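Local coordinates for nitroalkane oxidase (Podospora anserina, PDB 3MKH), which oxidises primary and secondary nitroalkanes to aldehydes or ketones with FAD, releasing nitrite and turning molecular oxygen into hydrogen peroxide, at residues Leu101-Ala109 and Val265-Ser273. Numbering follows the deposited sequence.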
loop_
_atom_site.group_PDB
_atom_site.type_symbol
_atom_site.label_atom_id
_atom_site.label_comp_id
_atom_site.label_asym_id
_atom_site.label_seq_id
_atom_site.Cartn_x
_atom_site.Cartn_y
_atom_site.Cartn_z
ATOM N N LEU A 101 -8.113 32.157 -0.930
ATOM C CA LEU A 101 -7.021 31.878 -1.857
ATOM C C LEU A 101 -6.863 33.018 -2.871
ATOM O O LEU A 101 -5.741 33.422 -3.208
ATOM C CB LEU A 101 -7.244 30.533 -2.573
ATOM C CG LEU A 101 -6.178 30.171 -3.621
ATOM C CD1 LEU A 101 -4.790 30.035 -3.017
ATOM C CD2 LEU A 101 -6.567 28.900 -4.375
ATOM N N GLY A 102 -7.988 33.541 -3.347
ATOM C CA GLY A 102 -7.966 34.652 -4.282
ATOM C C GLY A 102 -7.349 35.913 -3.689
ATOM O O GLY A 102 -6.717 36.695 -4.396
ATOM N N LEU A 103 -7.531 36.116 -2.389
ATOM C CA LEU A 103 -6.936 37.279 -1.706
ATOM C C LEU A 103 -5.458 37.108 -1.354
ATOM O O LEU A 103 -4.760 38.096 -1.088
ATOM C CB LEU A 103 -7.727 37.617 -0.439
ATOM C CG LEU A 103 -9.186 37.996 -0.684
ATOM C CD1 LEU A 103 -9.992 38.037 0.628
ATOM C CD2 LEU A 103 -9.265 39.314 -1.445
ATOM N N THR A 104 -4.983 35.865 -1.360
ATOM C CA THR A 104 -3.622 35.559 -0.921
ATOM C C THR A 104 -2.513 36.280 -1.714
ATOM O O THR A 104 -1.597 36.836 -1.113
ATOM C CB THR A 104 -3.380 34.029 -0.863
ATOM O OG1 THR A 104 -4.299 33.447 0.070
ATOM C CG2 THR A 104 -1.929 33.713 -0.428
ATOM N N PRO A 105 -2.595 36.300 -3.055
ATOM C CA PRO A 105 -1.552 37.030 -3.791
ATOM C C PRO A 105 -1.488 38.499 -3.413
ATOM O O PRO A 105 -0.411 39.084 -3.410
ATOM C CB PRO A 105 -1.981 36.874 -5.257
ATOM C CG PRO A 105 -2.738 35.571 -5.257
ATOM C CD PRO A 105 -3.526 35.613 -3.971
ATOM N N ILE A 106 -2.635 39.080 -3.084
ATOM C CA ILE A 106 -2.702 40.461 -2.637
ATOM C C ILE A 106 -2.094 40.642 -1.232
ATOM O O ILE A 106 -1.374 41.613 -0.997
ATOM C CB ILE A 106 -4.134 41.007 -2.726
ATOM C CG1 ILE A 106 -4.593 40.963 -4.189
ATOM C CG2 ILE A 106 -4.188 42.447 -2.240
ATOM C CD1 ILE A 106 -6.046 41.254 -4.386
ATOM N N ASN A 107 -2.358 39.707 -0.320
ATOM C CA ASN A 107 -1.671 39.691 0.974
ATOM C C ASN A 107 -0.166 39.626 0.762
ATOM O O ASN A 107 0.604 40.255 1.498
ATOM C CB ASN A 107 -2.079 38.475 1.811
ATOM C CG ASN A 107 -3.457 38.610 2.416
ATOM O OD1 ASN A 107 -4.133 37.613 2.671
ATOM N ND2 ASN A 107 -3.882 39.836 2.650
ATOM N N LEU A 108 0.260 38.855 -0.239
ATOM C CA LEU A 108 1.693 38.634 -0.468
ATOM C C LEU A 108 2.407 39.796 -1.178
ATOM O O LEU A 108 3.583 40.034 -0.923
ATOM C CB LEU A 108 1.948 37.326 -1.227
ATOM C CG LEU A 108 1.534 36.016 -0.537
ATOM C CD1 LEU A 108 1.665 34.846 -1.494
ATOM C CD2 LEU A 108 2.351 35.770 0.725
ATOM N N ALA A 109 1.710 40.527 -2.044
ATOM C CA ALA A 109 2.422 41.412 -2.976
ATOM C C ALA A 109 1.808 42.792 -3.199
ATOM O O ALA A 109 2.320 43.573 -3.994
ATOM C CB ALA A 109 2.612 40.706 -4.324
ATOM N N VAL A 265 4.918 34.563 -6.622
ATOM C CA VAL A 265 3.794 34.921 -5.771
ATOM C C VAL A 265 2.692 33.854 -5.863
ATOM O O VAL A 265 2.115 33.463 -4.844
ATOM C CB VAL A 265 3.248 36.336 -6.086
ATOM C CG1 VAL A 265 1.896 36.567 -5.415
ATOM C CG2 VAL A 265 4.253 37.406 -5.655
ATOM N N ALA A 266 2.412 33.363 -7.067
ATOM C CA ALA A 266 1.368 32.333 -7.214
ATOM C C ALA A 266 1.728 31.077 -6.416
ATOM O O ALA A 266 0.902 30.514 -5.689
ATOM C CB ALA A 266 1.142 31.990 -8.678
ATOM N N PHE A 267 2.971 30.641 -6.550
ATOM C CA PHE A 267 3.426 29.454 -5.850
ATOM C C PHE A 267 3.532 29.725 -4.362
ATOM O O PHE A 267 3.412 28.814 -3.562
ATOM C CB PHE A 267 4.748 28.944 -6.435
ATOM C CG PHE A 267 4.587 28.301 -7.788
ATOM C CD1 PHE A 267 3.571 27.396 -8.012
ATOM C CD2 PHE A 267 5.446 28.600 -8.827
ATOM C CE1 PHE A 267 3.400 26.793 -9.258
ATOM C CE2 PHE A 267 5.283 28.007 -10.068
ATOM C CZ PHE A 267 4.255 27.101 -10.282
ATOM N N GLY A 268 3.756 30.981 -3.992
ATOM C CA GLY A 268 3.736 31.355 -2.591
ATOM C C GLY A 268 2.337 31.158 -2.043
ATOM O O GLY A 268 2.149 30.626 -0.943
ATOM N N ALA A 269 1.344 31.603 -2.805
ATOM C CA ALA A 269 -0.042 31.403 -2.418
ATOM C C ALA A 269 -0.316 29.899 -2.271
ATOM O O ALA A 269 -0.943 29.468 -1.300
ATOM C CB ALA A 269 -0.975 32.028 -3.448
ATOM N N PHE A 270 0.187 29.097 -3.210
ATOM C CA PHE A 270 -0.057 27.657 -3.168
ATOM C C PHE A 270 0.720 26.936 -2.068
ATOM O O PHE A 270 0.367 25.814 -1.708
ATOM C CB PHE A 270 0.206 26.991 -4.518
ATOM C CG PHE A 270 -0.778 27.380 -5.595
ATOM C CD1 PHE A 270 -2.137 27.181 -5.421
ATOM C CD2 PHE A 270 -0.334 27.915 -6.788
ATOM C CE1 PHE A 270 -3.044 27.531 -6.419
ATOM C CE2 PHE A 270 -1.226 28.266 -7.791
ATOM C CZ PHE A 270 -2.582 28.079 -7.607
ATOM N N ASP A 271 1.774 27.559 -1.539
ATOM C CA ASP A 271 2.461 26.985 -0.370
ATOM C C ASP A 271 1.598 27.082 0.903
ATOM O O ASP A 271 1.518 26.135 1.682
ATOM C CB ASP A 271 3.803 27.674 -0.118
ATOM C CG ASP A 271 4.860 27.316 -1.157
ATOM O OD1 ASP A 271 4.706 26.302 -1.877
ATOM O OD2 ASP A 271 5.855 28.065 -1.246
ATOM N N GLY A 272 0.959 28.232 1.106
ATOM C CA GLY A 272 0.026 28.403 2.204
ATOM C C GLY A 272 -1.191 27.498 2.042
ATOM O O GLY A 272 -1.649 26.857 2.996
ATOM N N SER A 273 -1.719 27.439 0.829
ATOM C CA SER A 273 -2.923 26.650 0.580
ATOM C C SER A 273 -2.654 25.156 0.797
ATOM O O SER A 273 -3.546 24.410 1.213
ATOM C CB SER A 273 -3.463 26.896 -0.831
ATOM O OG SER A 273 -2.569 26.383 -1.808
#
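Thr104 turns OG1 beside its backbone N (chi1 -60°), toward the carbonyl of Gly100 in the preceding turn, which leaves CG2 trans to that N and lays this methyl on Ala269, 3.6 Å from both CA and CB. In Leu101, CG trans to the backbone N (chi1 177°) sends the side chain toward the other helix, where its two methyls part: CD1 meets Ser273 CB at 4.0 Å and CD2 the Phe270 ring. Ala269 packs as a knob into a hole formed by Leu101, Thr104, Pro105 and Leu108. Leu108 reaches over the backbone beside it, CD1 lying 3.5 Å from Ala269 N and also against the carbonyl carbon of Gly268. Val265 splits its branches, CG1 on Pro105 CB at 3.9 Å and CG2 on Ala109 CB. No hydrogen bond crosses this apolar interface; the segment axes come within 8.9 Å, their N-to-C directions 120° apart. Ser273 OG is instead hydrogen-bonded to Asp399 OD1, the probable proton acceptor, and Leu101 touches the FAD, so one end borders the active site. The pair joins helices 90-109 and 262-298 of the acyl-CoA dehydrogenase fold, with strand 130-133 packing on Leu101 and Ala269 through Leu132, and strand 255-257 on Pro105 and Val265.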